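Lmo1076 protein (Listeria monocytogenes serovar 1/2a, PDB 5JQC) is a putative secreted autolysin, possibly with amidase activity, thought to act on the cell wall and seen here as a fragment of three GW modules of the SH3 clan. Local coordinates at residues D15-Q20 with Y42-A47; G110-G115 with K143-I148; S116-W121 with G169-R174. One frame throughout, in Å; residues are numbered along the deposited sequence.

Contact 1: residues D15-Q20 with Y42-A47; sequences DTIKQQ and YNTSAA. With SO4 (sulfate ion), chain F.
The side chain of D15 reaches from the chain leading into strand 19-29 to the loop 42-47, and the two are joined by one backbone bond and one side-chain bond to the same residue, N43. Starting at D15 CB, the methylene lies 3.7 Å from N43 O, the carbonyl that takes the backbone N-H of D15 in a straight bond (D15 N to N43 O 2.7 Å, 168° at the hydrogen). With CG placed beside the backbone N, the carboxylate turns back toward that same residue, and CG comes within 3.5 Å of N43 ND2. At the tip, OD2 accepts from N43 ND2 at 2.8 Å; the bond is bent (140° at the hydrogen), ND2 comes from above the carboxylate plane, and carboxylate and amide planes are 83° apart. The same OD2 also takes a hydrogen from water 1, which donates to Y42 O as well, and forms a salt bridge with R73; three donors thus meet at OD2, which probably limits the rotation of the carboxylate. A second water joins the backbones by donating to both D15 O and T44 O. Further along, I17 CG1 packs closely on T44 CG2, 3.5 Å away, the two side chains crossing at about a right angle, while T44 OG1 turns to I41 O. K18, which does not touch 42-47, gives a hydrogen bond from NZ to O3 of a sulfate ion, probably from the crystallisation liquor. The contact is a surface one, in the first GW module: the loop 42-47, between strands 36-37 and 53-54, meets the chain leading into strand 19-29, and both T44 and D15 touch T71 at the end of strand 62-71.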
loop_
_atom_site.group_PDB
_atom_site.type_symbol
_atom_site.label_atom_id
_atom_site.label_comp_id
_atom_site.label_asym_id
_atom_site.label_seq_id
_atom_site.Cartn_x
_atom_site.Cartn_y
_atom_site.Cartn_z
ATOM N N ASP A 15 0.737 -11.476 -44.544
ATOM C CA ASP A 15 0.192 -10.211 -44.067
ATOM C C ASP A 15 1.292 -9.267 -43.590
ATOM O O ASP A 15 2.236 -9.680 -42.917
ATOM C CB ASP A 15 -0.775 -10.459 -42.907
ATOM C CG ASP A 15 -1.902 -11.405 -43.281
ATOM O OD1 ASP A 15 -2.629 -11.144 -44.277
ATOM O OD2 ASP A 15 -2.054 -12.419 -42.566
ATOM N N THR A 16 1.129 -7.983 -43.912
ATOM C CA THR A 16 2.042 -6.949 -43.454
ATOM C C THR A 16 1.902 -6.707 -41.959
ATOM O O THR A 16 0.786 -6.663 -41.426
ATOM C CB THR A 16 1.775 -5.638 -44.182
ATOM O OG1 THR A 16 1.874 -5.856 -45.588
ATOM C CG2 THR A 16 2.804 -4.567 -43.752
ATOM N N ILE A 17 3.043 -6.535 -41.289
ATOM C CA ILE A 17 3.081 -6.079 -39.898
ATOM C C ILE A 17 2.871 -4.565 -39.906
ATOM O O ILE A 17 3.721 -3.810 -40.382
ATOM C CB ILE A 17 4.400 -6.458 -39.212
ATOM C CG1 ILE A 17 4.624 -7.970 -39.292
ATOM C CG2 ILE A 17 4.387 -6.034 -37.733
ATOM C CD1 ILE A 17 5.899 -8.434 -38.672
ATOM N N LYS A 18 1.730 -4.118 -39.377
ATOM C CA LYS A 18 1.360 -2.709 -39.483
ATOM C C LYS A 18 1.906 -1.876 -38.327
ATOM O O LYS A 18 2.094 -0.662 -38.477
ATOM C CB LYS A 18 -0.162 -2.582 -39.523
ATOM C CG LYS A 18 -0.827 -3.361 -40.673
ATOM C CD LYS A 18 -2.364 -3.297 -40.559
ATOM C CE LYS A 18 -3.022 -3.740 -41.855
ATOM N NZ LYS A 18 -4.499 -3.580 -41.847
ATOM N N GLN A 19 2.076 -2.498 -37.155
ATOM C CA GLN A 19 2.542 -1.843 -35.937
ATOM C C GLN A 19 3.256 -2.862 -35.068
ATOM O O GLN A 19 2.879 -4.032 -35.011
ATOM C CB GLN A 19 1.414 -1.235 -35.091
ATOM C CG GLN A 19 0.474 -0.300 -35.843
ATOM C CD GLN A 19 -0.572 0.266 -34.921
ATOM O OE1 GLN A 19 -0.527 0.038 -33.706
ATOM N NE2 GLN A 19 -1.523 1.005 -35.484
ATOM N N GLN A 20 4.286 -2.400 -34.375
ATOM C CA GLN A 20 4.960 -3.280 -33.431
ATOM C C GLN A 20 5.482 -2.447 -32.272
ATOM O O GLN A 20 5.898 -1.306 -32.473
ATOM C CB GLN A 20 6.099 -4.026 -34.122
ATOM C CG GLN A 20 6.676 -5.175 -33.324
ATOM C CD GLN A 20 7.620 -5.967 -34.192
ATOM O OE1 GLN A 20 7.817 -5.625 -35.361
ATOM N NE2 GLN A 20 8.204 -7.032 -33.642
ATOM N N TYR A 42 1.729 -13.981 -36.553
ATOM C CA TYR A 42 1.144 -14.981 -37.438
ATOM C C TYR A 42 1.083 -14.517 -38.893
ATOM O O TYR A 42 0.710 -13.378 -39.197
ATOM C CB TYR A 42 -0.245 -15.341 -36.949
ATOM C CG TYR A 42 -1.010 -16.251 -37.878
ATOM C CD1 TYR A 42 -0.593 -17.558 -38.093
ATOM C CD2 TYR A 42 -2.165 -15.810 -38.518
ATOM C CE1 TYR A 42 -1.301 -18.406 -38.929
ATOM C CE2 TYR A 42 -2.888 -16.649 -39.360
ATOM C CZ TYR A 42 -2.449 -17.949 -39.560
ATOM O OH TYR A 42 -3.156 -18.786 -40.398
ATOM N N ASN A 43 1.490 -15.421 -39.790
ATOM C CA ASN A 43 1.306 -15.281 -41.237
ATOM C C ASN A 43 2.005 -14.040 -41.799
ATOM O O ASN A 43 1.518 -13.393 -42.734
ATOM C CB ASN A 43 -0.177 -15.284 -41.614
ATOM C CG ASN A 43 -0.382 -15.522 -43.098
ATOM O OD1 ASN A 43 0.375 -16.274 -43.707
ATOM N ND2 ASN A 43 -1.370 -14.852 -43.696
ATOM N N THR A 44 3.166 -13.712 -41.234
ATOM C CA THR A 44 4.010 -12.646 -41.750
ATOM C C THR A 44 5.210 -13.174 -42.529
ATOM O O THR A 44 5.849 -12.402 -43.255
ATOM C CB THR A 44 4.487 -11.755 -40.597
ATOM O OG1 THR A 44 5.150 -12.568 -39.621
ATOM C CG2 THR A 44 3.289 -11.096 -39.933
ATOM N N SER A 45 5.515 -14.465 -42.407
ATOM C CA SER A 45 6.563 -15.124 -43.177
ATOM C C SER A 45 6.228 -16.611 -43.252
ATOM O O SER A 45 5.260 -17.087 -42.648
ATOM C CB SER A 45 7.944 -14.914 -42.548
ATOM O OG SER A 45 7.984 -15.545 -41.273
ATOM N N ALA A 46 7.047 -17.344 -44.012
ATOM C CA ALA A 46 6.913 -18.796 -44.053
ATOM C C ALA A 46 7.059 -19.395 -42.658
ATOM O O ALA A 46 6.278 -20.270 -42.260
ATOM C CB ALA A 46 7.952 -19.388 -45.010
ATOM N N ALA A 47 8.045 -18.921 -41.893
ATOM C CA ALA A 47 8.251 -19.442 -40.544
ATOM C C ALA A 47 7.052 -19.146 -39.645
ATOM O O ALA A 47 6.641 -19.995 -38.843
ATOM C CB ALA A 47 9.536 -18.861 -39.951
HETATM S S SO4 F . -4.607 0.633 -41.860
HETATM O O1 SO4 F . -4.539 1.441 -40.642
HETATM O O2 SO4 F . -3.313 0.558 -42.528
HETATM O O3 SO4 F . -4.998 -0.738 -41.516
HETATM O O4 SO4 F . -5.548 1.290 -42.768
HETATM O O HOH W 1 -1.782 -12.002 -39.692
HETATM O O HOH W 2 5.013 -9.765 -43.559
#

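Contact 2: residues G110-G115 with K143-I148; sequences GKITAG and KDAKII
G110 opens this antiparallel pairing with A145, a hydrogen-bonded pair between strands 103-112 and 144-153, neighbours in the five-stranded antiparallel sheet of the second GW module, a member of the SH3 clan. Both bonds of the pair are present: G110 N gives to A145 O (3.0 Å), and G110 O accepts from A145 N. G110 O also receives a CA-H...O contact from D144 CA. The axes of the short segments 110-112 and 144-148 stand 119° apart and approach to 4.7 Å, so the antiparallel pair is strongly twisted here.

Next, K111 faces D144 across a non-hydrogen-bonded pair, their CA atoms 4.4 Å apart. With CG anti to the backbone N (chi1 173°) and a bend at chi3, the lysine has its CB and CE alongside D144 OD1, CE at 3.6 Å. The charged ends do not meet: K111 NZ is hydrogen-bonded to S211 OG of the third GW module, and D144 OD1 to the hydroxyl of Y179. K111 also touches M214, and D144 touches S211, so this edge of the sheet meets the next module. The proximity of opposite charges would probably still favour both ionised states.

I112 then ends the strand, its N-H meeting K143 O almost linearly (172° at the hydrogen). Its side chain is on the buried side, where F161, F176 and Y140 also touch it. Beyond it the chain turns away from strand 144-153 at T113, whose carbonyl is taken by Q141. The same buried side carries A145 and the end of I147, which touches L106, L108 and F176. Across the pairing itself, the apolar join is mainly I112 CD1 to A145 CB, 4.1 Å.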
loop_
_atom_site.group_PDB
_atom_site.type_symbol
_atom_site.label_atom_id
_atom_site.label_comp_id
_atom_site.label_asym_id
_atom_site.label_seq_id
_atom_site.Cartn_x
_atom_site.Cartn_y
_atom_site.Cartn_z
ATOM N N GLY A 110 0.900 2.982 12.803
ATOM C CA GLY A 110 -0.484 3.224 13.144
ATOM C C GLY A 110 -1.069 2.004 13.806
ATOM O O GLY A 110 -0.376 1.019 14.077
ATOM N N LYS A 111 -2.366 2.086 14.075
ATOM C CA LYS A 111 -3.114 1.001 14.695
ATOM C C LYS A 111 -4.107 0.460 13.672
ATOM O O LYS A 111 -4.777 1.239 12.986
ATOM C CB LYS A 111 -3.839 1.483 15.953
ATOM C CG LYS A 111 -4.775 0.446 16.569
ATOM C CD LYS A 111 -5.210 0.809 17.986
ATOM C CE LYS A 111 -4.008 0.868 18.928
ATOM N NZ LYS A 111 -4.430 1.107 20.345
ATOM N N ILE A 112 -4.172 -0.863 13.543
ATOM C CA ILE A 112 -5.150 -1.489 12.663
ATOM C C ILE A 112 -6.498 -1.416 13.363
ATOM O O ILE A 112 -6.706 -2.082 14.376
ATOM C CB ILE A 112 -4.772 -2.933 12.342
ATOM C CG1 ILE A 112 -3.465 -2.961 11.554
ATOM C CG2 ILE A 112 -5.915 -3.595 11.589
ATOM C CD1 ILE A 112 -2.904 -4.332 11.352
ATOM N N THR A 113 -7.409 -0.599 12.845
ATOM C CA THR A 113 -8.702 -0.409 13.476
ATOM C C THR A 113 -9.858 -1.020 12.699
ATOM O O THR A 113 -10.964 -1.114 13.245
ATOM C CB THR A 113 -8.976 1.082 13.699
ATOM O OG1 THR A 113 -8.497 1.832 12.576
ATOM C CG2 THR A 113 -8.295 1.558 14.965
ATOM N N ALA A 114 -9.648 -1.444 11.457
ATOM C CA ALA A 114 -10.697 -2.161 10.752
ATOM C C ALA A 114 -10.111 -3.337 9.990
ATOM O O ALA A 114 -10.485 -3.598 8.844
ATOM C CB ALA A 114 -11.466 -1.235 9.814
ATOM N N GLY A 115 -9.171 -4.060 10.606
ATOM C CA GLY A 115 -8.658 -5.267 9.978
ATOM C C GLY A 115 -9.712 -6.347 9.779
ATOM O O GLY A 115 -9.604 -7.167 8.863
ATOM N N LYS A 143 -4.145 -4.034 16.610
ATOM C CA LYS A 143 -2.705 -4.139 16.823
ATOM C C LYS A 143 -1.978 -2.951 16.202
ATOM O O LYS A 143 -2.442 -2.349 15.225
ATOM C CB LYS A 143 -2.130 -5.431 16.226
ATOM C CG LYS A 143 -2.649 -6.716 16.848
ATOM C CD LYS A 143 -1.595 -7.830 16.809
ATOM C CE LYS A 143 -1.972 -8.972 17.764
ATOM N NZ LYS A 143 -0.881 -9.985 17.931
ATOM N N ASP A 144 -0.813 -2.639 16.763
ATOM C CA ASP A 144 0.067 -1.653 16.150
ATOM C C ASP A 144 0.786 -2.250 14.956
ATOM O O ASP A 144 1.057 -3.452 14.901
ATOM C CB ASP A 144 1.092 -1.135 17.158
ATOM C CG ASP A 144 0.554 0.009 17.974
ATOM O OD1 ASP A 144 -0.644 0.348 17.801
ATOM O OD2 ASP A 144 1.316 0.548 18.796
ATOM N N ALA A 145 1.108 -1.394 13.994
ATOM C CA ALA A 145 1.714 -1.862 12.762
ATOM C C ALA A 145 2.602 -0.775 12.189
ATOM O O ALA A 145 2.386 0.420 12.424
ATOM C CB ALA A 145 0.643 -2.283 11.748
ATOM N N LYS A 146 3.616 -1.205 11.448
ATOM C CA LYS A 146 4.481 -0.305 10.707
ATOM C C LYS A 146 4.099 -0.386 9.233
ATOM O O LYS A 146 4.054 -1.478 8.655
ATOM C CB LYS A 146 5.951 -0.662 10.919
ATOM C CG LYS A 146 6.891 0.356 10.319
ATOM C CD LYS A 146 8.349 -0.049 10.474
ATOM C CE LYS A 146 9.251 0.954 9.783
ATOM N NZ LYS A 146 10.642 0.446 9.640
ATOM N N ILE A 147 3.815 0.763 8.637
ATOM C CA ILE A 147 3.413 0.853 7.240
ATOM C C ILE A 147 4.655 1.165 6.414
ATOM O O ILE A 147 5.295 2.204 6.613
ATOM C CB ILE A 147 2.332 1.926 7.065
ATOM C CG1 ILE A 147 1.012 1.446 7.692
ATOM C CG2 ILE A 147 2.206 2.308 5.601
ATOM C CD1 ILE A 147 0.211 2.546 8.392
ATOM N N ILE A 148 5.008 0.268 5.492
ATOM C CA ILE A 148 6.287 0.353 4.787
ATOM C C ILE A 148 6.146 0.615 3.286
ATOM O O ILE A 148 7.154 0.939 2.632
ATOM C CB ILE A 148 7.126 -0.919 5.013
ATOM C CG1 ILE A 148 6.470 -2.097 4.296
ATOM C CG2 ILE A 148 7.260 -1.198 6.506
ATOM C CD1 ILE A 148 7.072 -3.433 4.630
#

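Contact 3: residues S116-W121 with G169-R174; sequences STNGLW and GWLDAR. With SO4 (sulfate ion), chain E.
A buried antiparallel bridge joins strand 120-121 to strand 166-172, an outermost strand of the five-stranded sheet in the second GW module; W121 and W170 form the one bridge. Two backbone bonds make it: W121 N to W170 O at 3.0 Å and W170 N to W121 O at 2.7 Å. Their side chains meet only at the roots, CB to CB at 4.3 Å, and both indoles then lead away from the opposite segment. W121 O lies in the plane of the W170 ring, at its edge.

G169 and W170 form a Gly-Trp dipeptide, consistent with the signature that names the GW family. G169 brings its CA to 3.3 Å from W121 O; its phi/psi of 154/-150° is a region open in practice to glycine. Toward the other end the segments diverge, the CA atoms of N118 and D172 lying 6.9 Å apart, and water 3 fills in, donating to G119 O and accepting from D172 N. L171 CD1 fits here, 3.4 Å from G119 O and also against N118 CB. N118 OD1 comes beside D172 CB, while its ND2 is bonded to A114 O.

D172 OD1 accepts from R174 N, an Asx turn. R174 grips the carboxylate side-on, NE to OD1 and NH2 to OD2 (a 2.7 Å salt bridge): both oxygens lie in the guanidinium plane, but the nitrogens come from above the carboxylate plane. R174 NH1 and NH2 also hold a sulfate ion, probably from the crystallisation liquor. With three bonds from R174, the carboxylate is fixed in rotation, and probably stays ionised; the guanidinium it orients can in turn receive an anion.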
loop_
_atom_site.group_PDB
_atom_site.type_symbol
_atom_site.label_atom_id
_atom_site.label_comp_id
_atom_site.label_asym_id
_atom_site.label_seq_id
_atom_site.Cartn_x
_atom_site.Cartn_y
_atom_site.Cartn_z
ATOM N N SER A 116 -10.746 -6.364 10.621
ATOM C CA SER A 116 -11.728 -7.435 10.554
ATOM C C SER A 116 -12.798 -7.214 9.485
ATOM O O SER A 116 -13.626 -8.102 9.282
ATOM C CB SER A 116 -12.383 -7.636 11.920
ATOM O OG SER A 116 -12.883 -6.411 12.408
ATOM N N THR A 117 -12.788 -6.076 8.782
ATOM C CA THR A 117 -13.736 -5.794 7.710
ATOM C C THR A 117 -13.024 -5.560 6.381
ATOM O O THR A 117 -13.564 -4.879 5.512
ATOM C CB THR A 117 -14.607 -4.584 8.070
ATOM O OG1 THR A 117 -13.793 -3.400 8.133
ATOM C CG2 THR A 117 -15.251 -4.780 9.433
ATOM N N ASN A 118 -11.800 -6.081 6.233
ATOM C CA ASN A 118 -11.009 -5.999 5.016
ATOM C C ASN A 118 -10.242 -7.297 4.835
ATOM O O ASN A 118 -9.739 -7.873 5.805
ATOM C CB ASN A 118 -9.994 -4.840 5.047
ATOM C CG ASN A 118 -10.643 -3.505 4.832
ATOM O OD1 ASN A 118 -10.978 -3.146 3.691
ATOM N ND2 ASN A 118 -10.877 -2.771 5.922
ATOM N N GLY A 119 -10.123 -7.729 3.587
ATOM C CA GLY A 119 -9.305 -8.881 3.285
ATOM C C GLY A 119 -7.829 -8.583 3.432
ATOM O O GLY A 119 -7.392 -7.435 3.521
ATOM N N LEU A 120 -7.036 -9.641 3.442
ATOM C CA LEU A 120 -5.617 -9.534 3.730
ATOM C C LEU A 120 -4.855 -10.179 2.587
ATOM O O LEU A 120 -5.022 -11.373 2.330
ATOM C CB LEU A 120 -5.285 -10.202 5.067
ATOM C CG LEU A 120 -3.795 -10.352 5.392
ATOM C CD1 LEU A 120 -3.045 -9.024 5.268
ATOM C CD2 LEU A 120 -3.636 -10.909 6.795
ATOM N N TRP A 121 -3.994 -9.405 1.929
ATOM C CA TRP A 121 -3.477 -9.790 0.629
ATOM C C TRP A 121 -1.964 -9.868 0.654
ATOM O O TRP A 121 -1.308 -9.181 1.443
ATOM C CB TRP A 121 -3.910 -8.799 -0.455
ATOM C CG TRP A 121 -5.399 -8.704 -0.621
ATOM C CD1 TRP A 121 -6.258 -7.904 0.084
ATOM C CD2 TRP A 121 -6.206 -9.427 -1.560
ATOM N NE1 TRP A 121 -7.547 -8.092 -0.355
ATOM C CE2 TRP A 121 -7.541 -9.020 -1.365
ATOM C CE3 TRP A 121 -5.929 -10.383 -2.538
ATOM C CZ2 TRP A 121 -8.595 -9.532 -2.123
ATOM C CZ3 TRP A 121 -6.974 -10.891 -3.283
ATOM C CH2 TRP A 121 -8.291 -10.464 -3.073
ATOM N N GLY A 169 1.597 -8.364 5.007
ATOM C CA GLY A 169 0.895 -8.348 3.734
ATOM C C GLY A 169 0.393 -6.950 3.428
ATOM O O GLY A 169 1.003 -5.957 3.832
ATOM N N TRP A 170 -0.720 -6.904 2.709
ATOM C CA TRP A 170 -1.301 -5.665 2.234
ATOM C C TRP A 170 -2.731 -5.537 2.730
ATOM O O TRP A 170 -3.515 -6.500 2.699
ATOM C CB TRP A 170 -1.272 -5.595 0.706
ATOM C CG TRP A 170 0.119 -5.500 0.106
ATOM C CD1 TRP A 170 1.013 -6.527 -0.083
ATOM C CD2 TRP A 170 0.745 -4.328 -0.431
ATOM N NE1 TRP A 170 2.149 -6.063 -0.695
ATOM C CE2 TRP A 170 2.016 -4.715 -0.913
ATOM C CE3 TRP A 170 0.362 -2.987 -0.543
ATOM C CZ2 TRP A 170 2.895 -3.814 -1.500
ATOM C CZ3 TRP A 170 1.243 -2.094 -1.117
ATOM C CH2 TRP A 170 2.489 -2.512 -1.595
ATOM N N LEU A 171 -3.074 -4.336 3.165
ATOM C CA LEU A 171 -4.368 -4.090 3.767
ATOM C C LEU A 171 -4.822 -2.705 3.346
ATOM O O LEU A 171 -4.002 -1.794 3.212
ATOM C CB LEU A 171 -4.270 -4.214 5.298
ATOM C CG LEU A 171 -5.535 -4.021 6.129
ATOM C CD1 LEU A 171 -6.542 -5.077 5.771
ATOM C CD2 LEU A 171 -5.214 -4.062 7.627
ATOM N N ASP A 172 -6.116 -2.550 3.109
ATOM C CA ASP A 172 -6.616 -1.258 2.664
ATOM C C ASP A 172 -6.270 -0.185 3.696
ATOM O O ASP A 172 -6.450 -0.373 4.899
ATOM C CB ASP A 172 -8.123 -1.342 2.424
ATOM C CG ASP A 172 -8.693 -0.115 1.707
ATOM O OD1 ASP A 172 -8.680 0.989 2.303
ATOM O OD2 ASP A 172 -9.225 -0.271 0.576
ATOM N N ALA A 173 -5.722 0.930 3.214
ATOM C CA ALA A 173 -5.316 2.027 4.090
ATOM C C ALA A 173 -6.440 2.516 4.999
ATOM O O ALA A 173 -6.156 3.087 6.060
ATOM C CB ALA A 173 -4.806 3.181 3.234
ATOM N N ARG A 174 -7.700 2.340 4.590
ATOM C CA ARG A 174 -8.839 2.716 5.427
ATOM C C ARG A 174 -8.951 1.872 6.686
ATOM O O ARG A 174 -9.681 2.263 7.612
ATOM C CB ARG A 174 -10.139 2.609 4.642
ATOM C CG ARG A 174 -10.331 3.680 3.618
ATOM C CD ARG A 174 -11.534 3.343 2.741
ATOM N NE ARG A 174 -11.258 2.191 1.882
ATOM C CZ ARG A 174 -12.119 1.705 0.989
ATOM N NH1 ARG A 174 -13.318 2.263 0.864
ATOM N NH2 ARG A 174 -11.791 0.654 0.237
HETATM S S SO4 E . -14.968 -0.116 -1.490
HETATM O O1 SO4 E . -13.728 0.472 -1.967
HETATM O O2 SO4 E . -14.675 -1.244 -0.590
HETATM O O3 SO4 E . -15.730 0.889 -0.717
HETATM O O4 SO4 E . -15.786 -0.593 -2.613
HETATM O O HOH W 3 -7.445 -5.101 2.146
#

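Contact 1 belongs to the first GW module and contacts 2 and 3 to the second, in an elongated chain; no segment lies in the third module, though K111 of contact 2 reaches S211 there. Along the sequence contact 1 closes before the others open; its centre is about 53 Å from that of contact 2 and about 46 Å from that of contact 3, with no touch. Contacts 2 and 3 lie with centres about 10 Å apart and their segments alternate, 110-115 running directly into 116-121. Both reach the sheet formed by strands 103-112, 144-153, 156-163, 166-172 and 176-178, and they pack together through I112 CG2 and L171 CD2 at 4.1 Å.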